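PDB 4EWG: beta-ketoacyl synthase from Burkholderia phymatum, which probably catalyses the condensation of an acyl group with malonyl-acyl carrier protein, the chain-extending step of fatty acid synthesis. Local coordinates for residues G15-G20 / D24-A29; M105-G110 / V149-F154; R160-S165 / T188-G193; Q318-A321 / R327-I330; S331-Y336 / A346-W351. One frame throughout, in Å; residues are numbered along the deposited sequence.

Contact 1: residues G15-G20 / D24-A29; sequences GVTALG and DEIEAA
Leu19 closes over Ala29 with the forked end of its side chain. Its CG stands beside the backbone N (chi1 -67°), and from there both methyls touch the alanine: Leu19 CD1 lies 3.7 Å from Ala29 CB and Leu19 CD2 3.8 Å from the same carbon. The base of the leucine also reaches Ile26, with Leu19 CB 4.1 Å from Ile26 CG1. That isoleucine leaves the helix with CG1 anti to its carbonyl carbon (chi1 -67°), which carries CD1 to within 3.5 Å of Gly20 O. Residues 15-20 leave strand 8-16 through a type I turn, Thr17 to Gly20, and the chain then enters helix 23-32, so the contact folds the start of the helix back on the turn that leads to it. Thr17 OG1 accepts from Leu19 N at 3.0 Å, an ST turn, and separately donates to Gly20 O at 2.7 Å, in the carbonyl plane and on a lone pair. Gly20 has the positive phi of 119° that suits a residue without a side chain, and its bare CA lets Glu25 OE1 come to 3.8 Å. The same carboxylate oxygen accepts from Ser21 N. Behind Ile26 and Thr17 lies Trp351 of helix 344-358, against which both side chains pack.

Contact 2: residues M105-G110 / V149-F154; sequences MGVAYG and VNVSLF
A beta-alpha-beta crossover of the thiolase-like fold leads from strand 105-110 through several helices to its parallel neighbour, strand 161-163, and Val107 and Val151 meet where the last of those helices, 146-154, lies on the first strand. Helix and strand run nearly antiparallel, at 158° between their directions, and their axes approach to 8.3 Å, a separation bridged here by valine and serine side chains. Val107 is the middle of the contact and divides its two methyls between two helix residues. With CG1 anti to the backbone N (chi1 177°), that branch meets Val151 CG1 at 4.1 Å, the two valines crossing obliquely. The other branch, beside the backbone N, takes the serine: Val107 CG2 touches both CB and CA of Ser152, each at 3.7 Å. The small serine lets the valine methyl come up to the helix backbone here.

Two residues further along, on the same side of the strand, Tyr109 presents a ring face to the helix. Its chi1 of -129° departs from the staggered values, and its hydroxyl is hydrogen-bonded to Thr241, which ties down the far end of the ring. Helix 76-92 supplies Ala81 and Ser85 as further neighbours of the tyrosine. The remote flank of helix 146-154 belongs to the dimer interface, for Val149, Asn150 and Leu153 pack on Met273 of the second subunit. The other branch of Val151, CG2, sits over one face of the Tyr109 ring, with CE2 its closest ring atom at 4.4 Å.

Contact 3: residues R160-S165 / T188-G193; sequences RIVPTS and TLMLAG
Met190 meets Val162 by reaching across a whole intervening strand. CA atoms of the two strands stay far apart, 9.0 Å between Val162 CA and Ala192 CA, because strand 105-110 runs between them, and a long, flexible side chain is what spans the distance. From Met190 CB, which points toward the other strand, CG is placed beside the backbone N, and the chain then bends at both chi2 (-66°) and chi3 (-82°). CB and CG only carry the chain outward and make no close approach to residues 160-165. The sulfur comes next: Met190 SD passes close to the CA of Gly106, a residue that has no side chain to bar the way. The terminal methyl then makes the contact proper. Met190 CE lies 3.9 Å from Val162 CG2, and the carbonyl oxygen Arg160 O is 4.1 Å from Met190 CE. Met190 CE also lies 4.1 Å from Ala108 CB of the strand between. The valine and the methionine cross at about a right angle, Val162 offering the branch that stands beside its own backbone N. Further along, Thr164 OG1 is 4.4 Å from Gly193 O, a loose approach; that hydroxyl is hydrogen-bonded to Ser170 O.

The contact spans three parallel strands, 161-163, 105-110 and 189-196, at one margin of the large mixed sheet as it stands within this chain. Helix 170-183 covers this side, with Ala178 against Met190 and Asn181 against Val162. Arg160 NH1 is hydrogen-bonded to Asn181 of that helix and forms a salt bridge with Glu180 of the second subunit.

Contact 4: residues Q318-A321 / R327-I330; sequences QATA and RMPI
Thr320 OG1 is hydrogen-bonded to Glu316 O, one helical turn back in helix 310-324, and this bond helps hold the threonine that faces Ile330. With its hydroxyl bonded along the helix, the threonine turns its methyl to the strand. The side chain places OG1 beside the backbone N and CG2 anti to it, so that the methyl projects toward the strand residues. Thr320 CG2 and Ile330 CD1 come within 4.1 Å, the two side chains reaching toward each other tip to tip. The isoleucine methyl is not partial to one branch, since Thr320 OG1 is also 4.1 Å from Ile330 CD1.

Ile330 attains this reach by standing CG1 anti to the backbone N (chi1 -175°), at the price of leaving CG2 in the crowded position between the N and the carbonyl carbon. Met328, two residues earlier on the same side of the chain, adds a lighter touch: its CG lies 4.4 Å from Thr320 CG2. Beyond that carbon the methionine curls away from the threonine, and its side chain packs on Ile299 and Val302 of strand 299-303. Met285 of helix 278-291 and Leu377 also touch the threonine, and the three residues that meet in the contact are all buried.

Backbone bonds hold the strand from two directions, Pro329 pairing with Val302 and Ile330 with Asp378 and Ile380. Helix 310-324, packed on the parallel strand that follows it, is part of a beta-alpha-beta unit made of strand 299-303, helix 310-324 and strand 329-331.

Contact 5: residues S331-Y336 / A346-W351; sequences SSLKSY and ALEAWW
Leu333 and Trp351 each hold CG beside the backbone N, with chi1 -70° in the leucine and -69° in the tryptophan, and these settings bring Leu333 CD1 to 3.5 Å from Trp351 CB. The leucine methyl comes at the edge of the indole, near its plane, with Trp351 CE3 3.9 Å from Leu333 CD1. One face of that indole is taken from within its own helix by Leu347 CD2, which sits over the ring centre.

The polar half is a buried salt bridge. Lys334 runs extended until its last bond, where chi4 of 58° swings NZ over to Glu348; Lys334 NZ reaches OE2 of Glu348 at 2.6 Å, on the syn lone pair, while OE1 of the same carboxylate gives a weak bond at 3.1 Å. The lysine also donates to His305 O, so two groups fix its ammonium. A Lys-Glu pair in this place is consistent with the lysine and glutamate that line the active-site region of related beta-ketoacyl synthases. Ser332 steadies the turn before helix 334-337, accepting weakly from Lys334 N, while Ser335 OG donates to Ser332 O at 2.9 Å.

Asn303, at the end of strand 299-303, touches both Leu333 and Glu348. Helix 23-32 closes another side through Leu30 and Ile26, and Ala240 of strand 238-246 underlies helix 344-358.

Overall arrangement
The five contacts follow one another along the chain, so none nests within or crosses another. Contact 1 closes the short loop between strand 8-16 and helix 23-32. Contact 2 closes a far longer one, from strand 105-110 to helix 146-154, and contact 3, about 6 Å away between centres, closes the excursion through helix 170-183; both reach the second subunit. Contact 4 closes the short link from helix 310-324 to strand 329-331, toward the other end of the large sheet, about 35 Å from contact 2 between centres. Contact 5 follows contact 4 directly in sequence and brings helix 344-358 to the middle, where it touches contact 1 through Trp350 and Trp351 and contact 3 through Ala346.

Contact 1: residues G15-G20 / D24-A29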
# COMPACT_ATOMS: atom_id res chain seq x y z
N GLY A 15 -4.61 14.43 15.14
CA GLY A 15 -3.25 14.19 14.69
C GLY A 15 -2.19 14.78 15.58
O GLY A 15 -2.48 15.38 16.65
N VAL A 16 -0.95 14.54 15.17
CA VAL A 16 0.23 14.95 15.86
C VAL A 16 0.99 15.82 14.83
O VAL A 16 1.36 15.31 13.80
CB VAL A 16 0.98 13.63 16.36
CG1 VAL A 16 2.45 13.84 16.45
CG2 VAL A 16 0.46 13.16 17.73
N THR A 17 1.12 17.13 15.07
CA THR A 17 1.71 18.04 14.06
C THR A 17 2.68 19.06 14.65
O THR A 17 2.70 19.26 15.86
CB THR A 17 0.62 18.88 13.31
OG1 THR A 17 0.32 20.06 14.05
CG2 THR A 17 -0.69 18.06 13.03
N ALA A 18 3.44 19.73 13.78
CA ALA A 18 4.45 20.70 14.24
C ALA A 18 3.79 21.88 14.96
O ALA A 18 4.45 22.60 15.75
CB ALA A 18 5.30 21.19 13.08
N LEU A 19 2.48 22.06 14.72
CA LEU A 19 1.74 23.16 15.34
C LEU A 19 0.92 22.70 16.51
O LEU A 19 0.23 23.51 17.13
CB LEU A 19 0.82 23.87 14.32
CG LEU A 19 1.50 24.65 13.19
CD1 LEU A 19 0.51 25.59 12.50
CD2 LEU A 19 2.68 25.44 13.69
N GLY A 20 0.96 21.40 16.82
CA GLY A 20 0.27 20.86 18.01
C GLY A 20 -0.76 19.84 17.59
O GLY A 20 -0.81 19.46 16.40
N ASP A 24 -7.59 24.35 18.44
CA ASP A 24 -7.50 25.69 19.01
C ASP A 24 -6.05 26.17 19.10
O ASP A 24 -5.75 27.29 18.78
CB ASP A 24 -8.28 25.84 20.37
CG ASP A 24 -7.70 24.98 21.51
OD1 ASP A 24 -6.84 24.11 21.28
OD2 ASP A 24 -8.12 25.18 22.67
N GLU A 25 -5.16 25.28 19.51
CA GLU A 25 -3.72 25.50 19.54
C GLU A 25 -3.17 25.74 18.12
O GLU A 25 -2.37 26.68 17.87
CB GLU A 25 -3.21 24.20 20.16
CG GLU A 25 -1.86 24.00 20.79
CD GLU A 25 -1.87 22.67 21.60
OE1 GLU A 25 -1.99 21.51 21.01
OE2 GLU A 25 -1.84 22.78 22.85
N ILE A 26 -3.62 24.92 17.17
CA ILE A 26 -3.18 25.03 15.78
C ILE A 26 -3.68 26.33 15.14
O ILE A 26 -2.93 27.04 14.47
CB ILE A 26 -3.63 23.81 14.96
CG1 ILE A 26 -2.91 22.54 15.46
CG2 ILE A 26 -3.35 24.02 13.47
CD1 ILE A 26 -3.60 21.21 15.16
N GLU A 27 -4.96 26.64 15.35
CA GLU A 27 -5.54 27.91 14.87
C GLU A 27 -4.71 29.11 15.34
O GLU A 27 -4.39 30.00 14.55
CB GLU A 27 -7.00 28.08 15.31
CG GLU A 27 -7.76 29.19 14.56
CD GLU A 27 -9.19 29.37 15.03
OE1 GLU A 27 -9.92 28.37 15.16
OE2 GLU A 27 -9.58 30.53 15.25
N ALA A 28 -4.36 29.13 16.62
CA ALA A 28 -3.57 30.23 17.18
C ALA A 28 -2.22 30.34 16.45
O ALA A 28 -1.78 31.43 16.10
CB ALA A 28 -3.39 30.05 18.69
N ALA A 29 -1.60 29.20 16.16
CA ALA A 29 -0.34 29.19 15.43
C ALA A 29 -0.52 29.70 14.00
O ALA A 29 0.20 30.58 13.56
CB ALA A 29 0.28 27.81 15.43

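Contact 2: residues M105-G110 / V149-F154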
# COMPACT_ATOMS: atom_id res chain seq x y z
N MET A 105 -15.04 -2.06 11.76
CA MET A 105 -14.11 -0.98 11.50
C MET A 105 -12.81 -1.52 10.93
O MET A 105 -12.26 -2.45 11.46
CB MET A 105 -13.79 -0.22 12.79
CG MET A 105 -12.80 0.91 12.57
SD MET A 105 -12.38 1.84 14.03
CE MET A 105 -13.90 2.79 14.30
N GLY A 106 -12.33 -0.87 9.87
CA GLY A 106 -11.06 -1.23 9.22
C GLY A 106 -10.09 -0.06 9.23
O GLY A 106 -10.32 0.96 9.89
N VAL A 107 -8.96 -0.23 8.55
CA VAL A 107 -7.91 0.76 8.60
C VAL A 107 -7.29 0.98 7.22
O VAL A 107 -6.91 0.02 6.54
CB VAL A 107 -6.78 0.36 9.58
CG1 VAL A 107 -5.65 1.41 9.53
CG2 VAL A 107 -7.35 0.16 10.97
N ALA A 108 -7.21 2.23 6.80
CA ALA A 108 -6.47 2.60 5.62
C ALA A 108 -5.38 3.59 6.06
O ALA A 108 -5.66 4.59 6.74
CB ALA A 108 -7.38 3.22 4.57
N TYR A 109 -4.13 3.28 5.73
CA TYR A 109 -3.02 4.11 6.20
C TYR A 109 -1.75 3.82 5.42
O TYR A 109 -1.55 2.71 4.92
CB TYR A 109 -2.72 3.78 7.69
CG TYR A 109 -2.65 4.97 8.58
CD1 TYR A 109 -1.44 5.71 8.73
CD2 TYR A 109 -3.77 5.39 9.30
CE1 TYR A 109 -1.38 6.82 9.57
CE2 TYR A 109 -3.70 6.50 10.15
CZ TYR A 109 -2.52 7.21 10.28
OH TYR A 109 -2.50 8.31 11.09
N GLY A 110 -0.87 4.81 5.37
CA GLY A 110 0.45 4.59 4.82
C GLY A 110 1.45 5.67 5.14
O GLY A 110 1.14 6.66 5.80
N VAL A 149 -0.88 -1.53 9.98
CA VAL A 149 -0.94 -2.67 10.83
C VAL A 149 -0.86 -2.25 12.33
O VAL A 149 -1.63 -2.73 13.14
CB VAL A 149 0.15 -3.68 10.48
CG1 VAL A 149 0.27 -4.76 11.56
CG2 VAL A 149 -0.15 -4.32 9.13
N ASN A 150 0.01 -1.31 12.67
CA ASN A 150 0.15 -0.89 14.07
C ASN A 150 -1.11 -0.21 14.61
O ASN A 150 -1.53 -0.48 15.71
CB ASN A 150 1.37 0.01 14.28
CG ASN A 150 2.61 -0.79 14.55
OD1 ASN A 150 2.60 -1.65 15.43
ND2 ASN A 150 3.69 -0.53 13.79
N VAL A 151 -1.73 0.63 13.80
CA VAL A 151 -2.98 1.24 14.15
C VAL A 151 -4.06 0.18 14.33
O VAL A 151 -4.77 0.16 15.34
CB VAL A 151 -3.44 2.23 13.06
CG1 VAL A 151 -4.86 2.66 13.32
CG2 VAL A 151 -2.47 3.41 12.97
N SER A 152 -4.20 -0.71 13.34
CA SER A 152 -5.25 -1.75 13.39
C SER A 152 -5.11 -2.68 14.59
O SER A 152 -6.08 -2.94 15.29
CB SER A 152 -5.24 -2.60 12.14
OG SER A 152 -6.36 -3.49 12.14
N LEU A 153 -3.90 -3.18 14.81
CA LEU A 153 -3.59 -4.02 15.94
C LEU A 153 -3.84 -3.34 17.26
O LEU A 153 -4.25 -3.99 18.20
CB LEU A 153 -2.12 -4.47 15.90
CG LEU A 153 -1.69 -5.63 15.00
CD1 LEU A 153 -0.18 -5.50 14.80
CD2 LEU A 153 -2.07 -6.99 15.52
N PHE A 154 -3.55 -2.04 17.35
CA PHE A 154 -3.63 -1.34 18.61
C PHE A 154 -5.05 -1.39 19.21
O PHE A 154 -5.21 -1.43 20.42
CB PHE A 154 -3.17 0.11 18.44
CG PHE A 154 -2.79 0.79 19.74
CD1 PHE A 154 -1.52 0.57 20.31
CD2 PHE A 154 -3.68 1.63 20.39
CE1 PHE A 154 -1.17 1.19 21.52
CE2 PHE A 154 -3.34 2.25 21.59
CZ PHE A 154 -2.08 2.04 22.16

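Contact 3: residues R160-S165 / T188-G193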
# COMPACT_ATOMS: atom_id res chain seq x y z
N ARG A 160 -10.97 -4.72 7.27
CA ARG A 160 -9.97 -4.82 6.20
C ARG A 160 -8.91 -3.76 6.39
O ARG A 160 -9.19 -2.67 6.91
CB ARG A 160 -10.57 -4.78 4.81
CG ARG A 160 -11.72 -3.84 4.60
CD ARG A 160 -12.06 -3.69 3.11
NE ARG A 160 -12.59 -4.91 2.52
CZ ARG A 160 -12.92 -5.06 1.23
NH1 ARG A 160 -12.77 -4.05 0.38
NH2 ARG A 160 -13.41 -6.20 0.78
N ILE A 161 -7.67 -4.13 6.05
CA ILE A 161 -6.54 -3.22 6.04
C ILE A 161 -6.26 -2.85 4.57
O ILE A 161 -6.06 -3.73 3.70
CB ILE A 161 -5.29 -3.80 6.78
CG1 ILE A 161 -5.55 -3.94 8.29
CG2 ILE A 161 -4.07 -2.91 6.58
CD1 ILE A 161 -4.48 -4.71 9.08
N VAL A 162 -6.36 -1.55 4.29
CA VAL A 162 -6.07 -1.00 3.01
C VAL A 162 -4.75 -0.23 3.13
O VAL A 162 -4.71 0.90 3.57
CB VAL A 162 -7.18 -0.05 2.55
CG1 VAL A 162 -6.88 0.42 1.14
CG2 VAL A 162 -8.56 -0.73 2.67
N PRO A 163 -3.68 -0.84 2.69
CA PRO A 163 -2.37 -0.18 2.84
C PRO A 163 -2.29 0.85 1.77
O PRO A 163 -2.55 0.52 0.62
CB PRO A 163 -1.37 -1.35 2.67
CG PRO A 163 -2.09 -2.32 1.80
CD PRO A 163 -3.58 -2.13 1.98
N THR A 164 -2.12 2.12 2.12
CA THR A 164 -1.99 3.18 1.11
C THR A 164 -0.65 3.87 1.25
O THR A 164 -0.56 5.07 1.38
CB THR A 164 -3.13 4.18 1.27
OG1 THR A 164 -3.10 4.73 2.59
CG2 THR A 164 -4.47 3.47 1.04
N SER A 165 0.42 3.09 1.26
CA SER A 165 1.77 3.68 1.35
C SER A 165 2.23 4.10 -0.04
O SER A 165 2.75 3.27 -0.83
CB SER A 165 2.75 2.75 2.02
OG SER A 165 2.54 2.73 3.41
N THR A 188 -18.32 -0.53 7.93
CA THR A 188 -19.17 0.50 8.51
C THR A 188 -18.35 1.70 8.90
O THR A 188 -18.81 2.83 8.81
CB THR A 188 -19.89 0.01 9.77
OG1 THR A 188 -20.71 -1.12 9.45
CG2 THR A 188 -20.76 1.09 10.35
N LEU A 189 -17.12 1.46 9.35
CA LEU A 189 -16.23 2.50 9.80
C LEU A 189 -14.84 2.23 9.29
O LEU A 189 -14.50 1.11 9.00
CB LEU A 189 -16.18 2.49 11.34
CG LEU A 189 -17.47 2.98 12.00
CD1 LEU A 189 -18.05 1.91 12.96
CD2 LEU A 189 -17.25 4.35 12.66
N MET A 190 -14.05 3.29 9.17
CA MET A 190 -12.64 3.18 8.79
C MET A 190 -11.86 4.27 9.50
O MET A 190 -12.32 5.43 9.58
CB MET A 190 -12.43 3.37 7.27
CG MET A 190 -12.97 2.26 6.37
SD MET A 190 -12.13 0.67 6.55
CE MET A 190 -10.65 0.86 5.52
N LEU A 191 -10.70 3.90 10.04
CA LEU A 191 -9.65 4.87 10.35
C LEU A 191 -8.86 5.09 9.05
O LEU A 191 -8.44 4.13 8.42
CB LEU A 191 -8.73 4.34 11.43
CG LEU A 191 -9.44 4.06 12.78
CD1 LEU A 191 -8.43 3.52 13.74
CD2 LEU A 191 -10.16 5.31 13.35
N ALA A 192 -8.70 6.33 8.64
CA ALA A 192 -7.93 6.64 7.45
C ALA A 192 -6.97 7.77 7.75
O ALA A 192 -7.35 8.79 8.30
CB ALA A 192 -8.84 7.00 6.29
N GLY A 193 -5.71 7.58 7.38
CA GLY A 193 -4.73 8.60 7.61
C GLY A 193 -3.41 8.34 6.95
O GLY A 193 -3.26 7.43 6.10

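Contact 4: residues Q318-A321 / R327-I330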
# COMPACT_ATOMS: atom_id res chain seq x y z
N GLN A 318 -1.56 25.69 -12.97
CA GLN A 318 -2.17 25.56 -14.30
C GLN A 318 -3.31 24.58 -14.22
O GLN A 318 -4.37 24.83 -14.76
CB GLN A 318 -1.16 25.07 -15.34
CG GLN A 318 0.01 25.99 -15.59
CD GLN A 318 1.18 25.29 -16.31
OE1 GLN A 318 1.34 24.08 -16.21
NE2 GLN A 318 1.99 26.06 -17.03
N ALA A 319 -3.09 23.44 -13.56
CA ALA A 319 -4.13 22.40 -13.42
C ALA A 319 -5.36 22.96 -12.72
O ALA A 319 -6.50 22.67 -13.12
CB ALA A 319 -3.57 21.20 -12.65
N THR A 320 -5.15 23.76 -11.69
CA THR A 320 -6.23 24.34 -10.93
C THR A 320 -6.98 25.42 -11.75
O THR A 320 -8.20 25.44 -11.78
CB THR A 320 -5.73 24.96 -9.61
OG1 THR A 320 -4.87 24.02 -8.93
CG2 THR A 320 -6.90 25.36 -8.73
N ALA A 321 -6.23 26.27 -12.45
CA ALA A 321 -6.84 27.31 -13.30
C ALA A 321 -7.63 26.66 -14.39
O ALA A 321 -8.76 27.08 -14.69
CB ALA A 321 -5.77 28.22 -13.90
N ARG A 327 -10.71 32.57 -10.62
CA ARG A 327 -11.40 33.06 -9.42
C ARG A 327 -11.15 32.23 -8.18
O ARG A 327 -11.54 32.62 -7.08
CB ARG A 327 -12.93 33.19 -9.69
CG ARG A 327 -13.69 31.89 -10.06
CD ARG A 327 -14.41 31.26 -8.87
NE ARG A 327 -14.80 29.86 -9.13
CZ ARG A 327 -15.04 28.95 -8.19
NH1 ARG A 327 -14.92 29.24 -6.90
NH2 ARG A 327 -15.38 27.71 -8.55
N MET A 328 -10.54 31.07 -8.33
CA MET A 328 -10.52 30.09 -7.23
C MET A 328 -9.59 30.51 -6.10
O MET A 328 -8.37 30.68 -6.32
CB MET A 328 -10.13 28.70 -7.74
CG MET A 328 -9.97 27.65 -6.64
SD MET A 328 -11.48 27.40 -5.68
CE MET A 328 -12.51 26.47 -6.80
N PRO A 329 -10.14 30.68 -4.89
CA PRO A 329 -9.26 30.87 -3.73
C PRO A 329 -8.48 29.60 -3.43
O PRO A 329 -9.05 28.49 -3.49
CB PRO A 329 -10.24 31.20 -2.60
CG PRO A 329 -11.49 31.66 -3.29
CD PRO A 329 -11.56 30.82 -4.53
N ILE A 330 -7.21 29.77 -3.11
CA ILE A 330 -6.31 28.64 -2.91
C ILE A 330 -5.23 29.06 -1.94
O ILE A 330 -4.84 30.23 -1.91
CB ILE A 330 -5.71 28.18 -4.28
CG1 ILE A 330 -4.85 26.93 -4.15
CG2 ILE A 330 -4.88 29.29 -4.92
CD1 ILE A 330 -4.61 26.21 -5.48

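Contact 5: residues S331-Y336 / A346-W351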
# COMPACT_ATOMS: atom_id res chain seq x y z
N SER A 331 -4.78 28.12 -1.11
CA SER A 331 -3.58 28.33 -0.28
C SER A 331 -2.97 26.99 0.13
O SER A 331 -3.59 25.93 -0.03
CB SER A 331 -3.88 29.20 0.95
OG SER A 331 -4.72 28.54 1.85
N SER A 332 -1.74 27.05 0.64
CA SER A 332 -0.94 25.88 0.97
C SER A 332 -0.55 25.90 2.41
O SER A 332 0.14 26.82 2.84
CB SER A 332 0.33 25.87 0.12
OG SER A 332 1.21 24.87 0.56
N LEU A 333 -0.99 24.89 3.16
CA LEU A 333 -0.63 24.76 4.57
C LEU A 333 0.82 24.33 4.73
O LEU A 333 1.35 24.37 5.84
CB LEU A 333 -1.57 23.74 5.25
CG LEU A 333 -3.01 24.23 5.42
CD1 LEU A 333 -3.98 23.11 5.78
CD2 LEU A 333 -3.09 25.39 6.41
N LYS A 334 1.45 23.87 3.64
CA LYS A 334 2.89 23.49 3.67
C LYS A 334 3.76 24.70 3.92
O LYS A 334 4.91 24.58 4.32
CB LYS A 334 3.32 22.77 2.38
CG LYS A 334 2.55 21.46 2.09
CD LYS A 334 3.19 20.65 0.98
CE LYS A 334 2.52 19.29 0.79
NZ LYS A 334 1.06 19.29 0.47
N SER A 335 3.21 25.89 3.68
CA SER A 335 3.88 27.13 4.08
C SER A 335 4.09 27.25 5.59
O SER A 335 4.94 28.05 6.03
CB SER A 335 3.10 28.35 3.57
OG SER A 335 1.87 28.57 4.28
N TYR A 336 3.31 26.51 6.38
CA TYR A 336 3.44 26.51 7.85
C TYR A 336 4.19 25.32 8.37
O TYR A 336 5.13 25.47 9.14
CB TYR A 336 2.07 26.48 8.53
CG TYR A 336 1.25 27.69 8.30
CD1 TYR A 336 0.49 27.81 7.16
CD2 TYR A 336 1.23 28.73 9.23
CE1 TYR A 336 -0.26 28.92 6.92
CE2 TYR A 336 0.45 29.85 9.01
CZ TYR A 336 -0.29 29.93 7.83
OH TYR A 336 -1.05 31.00 7.54
N ALA A 346 -3.69 13.67 4.83
CA ALA A 346 -4.57 13.54 5.98
C ALA A 346 -4.58 14.80 6.81
O ALA A 346 -5.65 15.30 7.17
CB ALA A 346 -4.17 12.33 6.84
N LEU A 347 -3.41 15.33 7.11
CA LEU A 347 -3.29 16.57 7.87
C LEU A 347 -4.03 17.68 7.13
O LEU A 347 -4.81 18.41 7.72
CB LEU A 347 -1.82 16.92 8.08
CG LEU A 347 -1.39 18.16 8.88
CD1 LEU A 347 0.06 17.95 9.35
CD2 LEU A 347 -1.47 19.47 8.10
N GLU A 348 -3.77 17.81 5.85
CA GLU A 348 -4.38 18.87 5.04
C GLU A 348 -5.87 18.70 4.90
O GLU A 348 -6.59 19.68 4.88
CB GLU A 348 -3.69 18.95 3.66
CG GLU A 348 -2.28 19.53 3.79
CD GLU A 348 -1.35 19.18 2.64
OE1 GLU A 348 -1.83 18.87 1.56
OE2 GLU A 348 -0.13 19.28 2.81
N ALA A 349 -6.35 17.44 4.83
CA ALA A 349 -7.78 17.21 4.77
C ALA A 349 -8.41 17.70 6.09
O ALA A 349 -9.38 18.46 6.11
CB ALA A 349 -8.07 15.75 4.51
N TRP A 350 -7.82 17.27 7.19
CA TRP A 350 -8.28 17.62 8.55
C TRP A 350 -8.38 19.13 8.69
O TRP A 350 -9.45 19.67 8.98
CB TRP A 350 -7.31 17.00 9.55
CG TRP A 350 -7.40 17.50 10.96
CD1 TRP A 350 -8.48 18.05 11.59
CD2 TRP A 350 -6.36 17.42 11.98
NE1 TRP A 350 -8.16 18.39 12.89
CE2 TRP A 350 -6.90 18.02 13.17
CE3 TRP A 350 -5.04 17.00 11.98
CZ2 TRP A 350 -6.18 18.15 14.32
CZ3 TRP A 350 -4.32 17.13 13.15
CH2 TRP A 350 -4.87 17.68 14.29
N TRP A 351 -7.26 19.82 8.46
CA TRP A 351 -7.21 21.28 8.63
C TRP A 351 -8.13 21.99 7.68
O TRP A 351 -8.72 22.99 8.05
CB TRP A 351 -5.80 21.79 8.51
CG TRP A 351 -4.93 21.34 9.68
CD1 TRP A 351 -5.24 20.39 10.64
CD2 TRP A 351 -3.60 21.78 10.01
NE1 TRP A 351 -4.23 20.23 11.50
CE2 TRP A 351 -3.20 21.04 11.17
CE3 TRP A 351 -2.73 22.71 9.48
CZ2 TRP A 351 -1.98 21.22 11.77
CZ3 TRP A 351 -1.48 22.87 10.08
CH2 TRP A 351 -1.12 22.15 11.21